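Local coordinates for protein glutathione-specific gamma-glutamylcyclotransferase (Saccharomyces cerevisiae S288c, PDB 5HWK) that cleaves glutathione, and no other gamma-glutamyl peptide, into 5-oxo-L-proline and the dipeptide Cys-Gly, at residues Gly191-Tyr194 and Glu195-Ala198; Asp218-Leu221 and Thr222-Glu226. One frame throughout, in Å; residues are numbered along the deposited sequence.

Contact 1: Gly191-Tyr194 and Glu195-Ala198; sequences GSNY and EYLA
Ser192 and Glu195 meet at the N-cap of helix 193-205, where the serine hydroxyl closes the first turn. Ser192 OG lies 2.9 Å from Glu195 N and accepts its N-H at 157°, taking up an amide that lies too early in the helix to have a carbonyl four residues back within it. The torsion chi1 of 68° sets OG between the serine's own N and carbonyl carbon, within reach of Glu195 N, and OG also comes to 3.4 Å from Glu195 CB. Behind the cap the first backbone hydrogen bond, Tyr196 N to Ser192 O, is weak at 3.3 Å, while that from Ala198 N to Tyr194 O is short at 2.8 Å. Glu195, extended from CB outward, reaches back along the turn until OE1 stands 4.0 Å from Gly191 CA. Arg47 fixes that end from outside: its NH1 forms a salt bridge with Glu195 OE1 and a hydrogen bond with Ser192 O. On the buried side the Tyr196 hydroxyl is hydrogen-bonded to Ala57 N, and the tyrosine side chain touches Glu115, the probable proton acceptor of the active site. Asn193 ND2 comes to 4.3 Å from Tyr196 CB, while Asn193 OD1 accepts from Arg55 N.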
ATOM      1  N   GLY A 191      19.637  -0.109  -1.008  1.00 22.76           N
ATOM      2  CA  GLY A 191      19.799  -0.534  -2.385  1.00 23.74           C
ATOM      3  C   GLY A 191      19.083   0.404  -3.298  1.00 21.24           C
ATOM      4  O   GLY A 191      18.690   1.525  -2.918  1.00 22.95           O
ATOM      5  N   SER A 192      18.915  -0.013  -4.531  1.00 22.35           N
ATOM      6  CA  SER A 192      18.411   0.903  -5.532  1.00 21.32           C
ATOM      7  C   SER A 192      16.912   1.089  -5.355  1.00 19.47           C
ATOM      8  O   SER A 192      16.176   0.217  -4.839  1.00 19.20           O
ATOM      9  CB  SER A 192      18.665   0.415  -6.952  1.00 23.84           C
ATOM     10  OG  SER A 192      17.883  -0.733  -7.212  1.00 23.58           O
ATOM     11  N   ASN A 193      16.433   2.224  -5.811  1.00 19.22           N
ATOM     12  CA  ASN A 193      14.984   2.454  -5.768  1.00 18.30           C
ATOM     13  C   ASN A 193      14.303   1.490  -6.736  1.00 19.53           C
ATOM     14  O   ASN A 193      13.192   1.008  -6.466  1.00 18.68           O
ATOM     15  CB  ASN A 193      14.740   3.911  -6.166  1.00 19.49           C
ATOM     16  CG  ASN A 193      13.362   4.468  -5.763  1.00 18.87           C
ATOM     17  OD1 ASN A 193      13.236   5.683  -5.798  1.00 18.66           O
ATOM     18  ND2 ASN A 193      12.414   3.635  -5.342  1.00 19.38           N
ATOM     19  N   TYR A 194      14.995   1.113  -7.820  1.00 19.45           N
ATOM     20  CA  TYR A 194      14.433   0.144  -8.747  1.00 19.08           C
ATOM     21  C   TYR A 194      14.193  -1.197  -8.078  1.00 19.48           C
ATOM     22  O   TYR A 194      13.160  -1.838  -8.331  1.00 19.92           O
ATOM     23  CB  TYR A 194      15.415  -0.010  -9.909  1.00 21.59           C
ATOM     24  CG  TYR A 194      15.164  -1.111 -10.889  1.00 22.42           C
ATOM     25  CD1 TYR A 194      14.019  -1.140 -11.692  1.00 24.90           C
ATOM     26  CD2 TYR A 194      16.166  -2.034 -11.160  1.00 25.05           C
ATOM     27  CE1 TYR A 194      13.857  -2.148 -12.650  1.00 30.50           C
ATOM     28  CE2 TYR A 194      15.997  -3.003 -12.056  1.00 29.08           C
ATOM     29  CZ  TYR A 194      14.862  -3.063 -12.804  1.00 28.77           C
ATOM     30  OH  TYR A 194      14.791  -4.069 -13.740  1.00 31.20           O
ATOM     31  N   GLU A 195      15.146  -1.649  -7.253  1.00 18.67           N
ATOM     32  CA  GLU A 195      14.972  -2.917  -6.530  1.00 18.27           C
ATOM     33  C   GLU A 195      13.708  -2.863  -5.652  1.00 18.76           C
ATOM     34  O   GLU A 195      12.990  -3.864  -5.551  1.00 20.69           O
ATOM     35  CB  GLU A 195      16.179  -3.202  -5.638  1.00 19.39           C
ATOM     36  CG  GLU A 195      16.067  -4.528  -4.952  1.00 21.47           C
ATOM     37  CD  GLU A 195      17.081  -4.763  -3.808  1.00 27.92           C
ATOM     38  OE1 GLU A 195      17.556  -3.786  -3.161  1.00 27.91           O
ATOM     39  OE2 GLU A 195      17.334  -5.942  -3.497  1.00 31.23           O
ATOM     40  N   TYR A 196      13.472  -1.754  -4.947  1.00 18.63           N
ATOM     41  CA  TYR A 196      12.245  -1.651  -4.160  1.00 18.34           C
ATOM     42  C   TYR A 196      10.998  -1.862  -5.027  1.00 17.69           C
ATOM     43  O   TYR A 196      10.087  -2.631  -4.660  1.00 20.28           O
ATOM     44  CB  TYR A 196      12.202  -0.287  -3.502  1.00 19.06           C
ATOM     45  CG  TYR A 196      10.957   0.055  -2.744  1.00 19.44           C
ATOM     46  CD1 TYR A 196       9.875   0.661  -3.390  1.00 19.79           C
ATOM     47  CD2 TYR A 196      10.877  -0.191  -1.370  1.00 19.94           C
ATOM     48  CE1 TYR A 196       8.721   1.001  -2.690  1.00 19.86           C
ATOM     49  CE2 TYR A 196       9.722   0.157  -0.636  1.00 19.04           C
ATOM     50  CZ  TYR A 196       8.644   0.712  -1.308  1.00 19.28           C
ATOM     51  OH  TYR A 196       7.516   1.115  -0.604  1.00 20.53           O
ATOM     52  N   LEU A 197      10.941  -1.215  -6.200  1.00 18.07           N
ATOM     53  CA  LEU A 197       9.791  -1.422  -7.083  1.00 18.35           C
ATOM     54  C   LEU A 197       9.712  -2.859  -7.559  1.00 18.87           C
ATOM     55  O   LEU A 197       8.633  -3.458  -7.606  1.00 20.39           O
ATOM     56  CB  LEU A 197       9.877  -0.474  -8.275  1.00 20.92           C
ATOM     57  CG  LEU A 197       8.857  -0.550  -9.388  1.00 22.35           C
ATOM     58  CD1 LEU A 197       7.431  -0.443  -8.848  1.00 24.40           C
ATOM     59  CD2 LEU A 197       9.118   0.564 -10.413  1.00 24.44           C
ATOM     60  N   ALA A 198      10.845  -3.432  -7.965  1.00 18.09           N
ATOM     61  CA  ALA A 198      10.854  -4.800  -8.460  1.00 19.65           C
ATOM     62  C   ALA A 198      10.443  -5.798  -7.381  1.00 20.34           C
ATOM     63  O   ALA A 198       9.807  -6.836  -7.690  1.00 22.65           O
ATOM     64  CB  ALA A 198      12.275  -5.137  -8.973  1.00 20.82           C
TER

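Contact 2: Asp218-Leu221 and Thr222-Glu226; sequences DHYL and TALLE
Tyr220 lies alongside Leu224 one turn further on, both side chains pointing the same way from helix 219-232. One methyl of the leucine does the touching: Leu224 CD2 reaches the outer end of the ring, 3.9 Å from Tyr220 OH and 4.1 Å from Tyr220 CE2. Both residues hold CG anti to the backbone N (chi1 164° and -175°), and with this shared first torsion the two side chains leave the helix in the same direction. Leu221 adds a looser apolar approach, its CD1 standing 4.4 Å from Leu224 CD2.

Asp218 is the N-cap of this helix. Its OD1 accepts from Leu221 N at 3.0 Å, the N-H arriving from above the carboxylate plane, while OD2 forms a salt bridge with Arg37. The Asp218 carbonyl oxygen is gripped twice by Thr222: the backbone N comes in the carbonyl plane at 3.0 Å, and OG1 donates from above that plane at 3.1 Å. With chi1 -66° OG1 lies beside the threonine's own backbone N, and both reach the same acceptor. The main-chain hydrogen bonds continue through Ala223 N to His219 O and Leu224 N, 2.8 Å from Tyr220 O.

In the fold, Tyr220 OH is hydrogen-bonded to Phe39 N of strand 35-40, and Leu224 packs on Thr179, Ala180 and Ile183 of helix 176-185. Leu221 packs on Leu197, Leu200 and Leu204 of helix 193-205, and the start of the helix thus touches two other helices and the strand.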
ATOM      1  N   ASP A 218      -2.485  -4.291 -10.981  1.00 33.95           N
ATOM      2  CA  ASP A 218      -2.301  -2.891 -10.634  1.00 29.81           C
ATOM      3  C   ASP A 218      -1.763  -2.158 -11.869  1.00 27.56           C
ATOM      4  O   ASP A 218      -0.568  -2.207 -12.156  1.00 28.72           O
ATOM      5  CB  ASP A 218      -1.364  -2.770  -9.434  1.00 29.67           C
ATOM      6  CG  ASP A 218      -1.281  -1.335  -8.886  1.00 31.25           C
ATOM      7  OD1 ASP A 218      -1.371  -0.371  -9.679  1.00 28.13           O
ATOM      8  OD2 ASP A 218      -1.103  -1.171  -7.658  1.00 34.49           O
ATOM      9  N   HIS A 219      -2.652  -1.454 -12.585  1.00 27.97           N
ATOM     10  CA  HIS A 219      -2.278  -0.777 -13.827  1.00 27.92           C
ATOM     11  C   HIS A 219      -1.302   0.364 -13.595  1.00 26.23           C
ATOM     12  O   HIS A 219      -0.440   0.640 -14.450  1.00 27.46           O
ATOM     13  CB  HIS A 219      -3.532  -0.266 -14.532  1.00 31.50           C
ATOM     14  CG  HIS A 219      -4.468  -1.361 -14.931  1.00 37.16           C
ATOM     15  ND1 HIS A 219      -4.128  -2.311 -15.866  1.00 40.71           N
ATOM     16  CD2 HIS A 219      -5.718  -1.672 -14.510  1.00 40.83           C
ATOM     17  CE1 HIS A 219      -5.135  -3.154 -16.018  1.00 42.89           C
ATOM     18  NE2 HIS A 219      -6.109  -2.791 -15.202  1.00 41.95           N
ATOM     19  N   TYR A 220      -1.421   1.053 -12.464  1.00 25.70           N
ATOM     20  CA  TYR A 220      -0.452   2.103 -12.143  1.00 23.53           C
ATOM     21  C   TYR A 220       0.945   1.510 -11.978  1.00 21.47           C
ATOM     22  O   TYR A 220       1.911   2.005 -12.566  1.00 23.49           O
ATOM     23  CB  TYR A 220      -0.871   2.818 -10.868  1.00 22.62           C
ATOM     24  CG  TYR A 220       0.221   3.646 -10.249  1.00 21.13           C
ATOM     25  CD1 TYR A 220       0.511   4.928 -10.746  1.00 22.24           C
ATOM     26  CD2 TYR A 220       1.020   3.156  -9.204  1.00 21.13           C
ATOM     27  CE1 TYR A 220       1.549   5.687 -10.211  1.00 22.63           C
ATOM     28  CE2 TYR A 220       2.012   3.919  -8.673  1.00 21.92           C
ATOM     29  CZ  TYR A 220       2.270   5.191  -9.163  1.00 20.96           C
ATOM     30  OH  TYR A 220       3.241   5.943  -8.566  1.00 21.73           O
ATOM     31  N   LEU A 221       1.060   0.431 -11.198  1.00 23.57           N
ATOM     32  CA  LEU A 221       2.373  -0.142 -10.958  1.00 24.11           C
ATOM     33  C   LEU A 221       2.955  -0.708 -12.252  1.00 25.34           C
ATOM     34  O   LEU A 221       4.158  -0.591 -12.504  1.00 26.70           O
ATOM     35  CB  LEU A 221       2.274  -1.247  -9.918  1.00 27.04           C
ATOM     36  CG  LEU A 221       3.444  -1.387  -8.974  1.00 34.34           C
ATOM     37  CD1 LEU A 221       3.696  -0.014  -8.278  1.00 33.34           C
ATOM     38  CD2 LEU A 221       3.117  -2.490  -7.990  1.00 37.76           C
ATOM     39  N   THR A 222       2.108  -1.282 -13.108  1.00 26.49           N
ATOM     40  CA  THR A 222       2.586  -1.775 -14.398  1.00 28.37           C
ATOM     41  C   THR A 222       3.126  -0.644 -15.273  1.00 27.13           C
ATOM     42  O   THR A 222       4.183  -0.785 -15.889  1.00 28.36           O
ATOM     43  CB  THR A 222       1.460  -2.486 -15.115  1.00 31.53           C
ATOM     44  OG1 THR A 222       1.140  -3.654 -14.372  1.00 34.47           O
ATOM     45  CG2 THR A 222       1.933  -2.925 -16.484  1.00 33.63           C
ATOM     46  N   ALA A 223       2.428   0.495 -15.320  1.00 26.02           N
ATOM     47  CA  ALA A 223       2.892   1.627 -16.113  1.00 26.18           C
ATOM     48  C   ALA A 223       4.158   2.218 -15.502  1.00 24.33           C
ATOM     49  O   ALA A 223       5.102   2.571 -16.219  1.00 25.73           O
ATOM     50  CB  ALA A 223       1.802   2.688 -16.192  1.00 28.75           C
ATOM     51  N   LEU A 224       4.213   2.278 -14.176  1.00 22.69           N
ATOM     52  CA  LEU A 224       5.398   2.791 -13.496  1.00 22.12           C
ATOM     53  C   LEU A 224       6.635   1.937 -13.814  1.00 22.26           C
ATOM     54  O   LEU A 224       7.701   2.457 -14.199  1.00 23.13           O
ATOM     55  CB  LEU A 224       5.124   2.866 -11.994  1.00 21.72           C
ATOM     56  CG  LEU A 224       6.280   3.506 -11.209  1.00 21.71           C
ATOM     57  CD1 LEU A 224       6.571   4.975 -11.625  1.00 24.49           C
ATOM     58  CD2 LEU A 224       5.951   3.414  -9.727  1.00 22.32           C
ATOM     59  N   LEU A 225       6.498   0.613 -13.717  1.00 22.34           N
ATOM     60  CA  LEU A 225       7.637  -0.251 -13.986  1.00 25.55           C
ATOM     61  C   LEU A 225       8.030  -0.184 -15.457  1.00 26.20           C
ATOM     62  O   LEU A 225       9.218  -0.151 -15.765  1.00 27.52           O
ATOM     63  CB  LEU A 225       7.321  -1.692 -13.565  1.00 28.90           C
ATOM     64  CG  LEU A 225       8.441  -2.749 -13.738  1.00 32.95           C
ATOM     65  CD1 LEU A 225       9.769  -2.318 -13.087  1.00 33.06           C
ATOM     66  CD2 LEU A 225       8.020  -4.120 -13.200  1.00 35.79           C
ATOM     67  N   GLU A 226       7.051  -0.144 -16.378  1.00 26.68           N
ATOM     68  CA  GLU A 226       7.381  -0.047 -17.799  1.00 28.80           C
ATOM     69  C   GLU A 226       8.154   1.230 -18.078  1.00 27.69           C
ATOM     70  O   GLU A 226       9.127   1.229 -18.844  1.00 28.82           O
ATOM     71  CB  GLU A 226       6.112  -0.072 -18.649  1.00 31.11           C
ATOM     72  CG  GLU A 226       5.455  -1.439 -18.764  1.00 36.48           C
TER

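Overall arrangement
Contacts 1 and 2 are the N-terminal turns of two helices, 193-205 and 219-232, that follow each other in the chain and pack together; the centres of the two contacts are about 14 Å apart. Leucines make much of the join: Leu197 CD2 lies 4.0 Å from Leu225 CA. Both contacts are partly buried, with three buried residues each, and contact 2 also has an exposed threonine. Each helix starts with a side-chain cap, a serine hydroxyl in contact 1 and an aspartate carboxylate in contact 2. Between its own two segments, contact 1 is largely polar, and its buried tyrosine touches the probable catalytic glutamate. Contact 2 adds an apolar tyrosine-leucine pair and sits farther from the bound benzoic acid. Phe39 touches both helices.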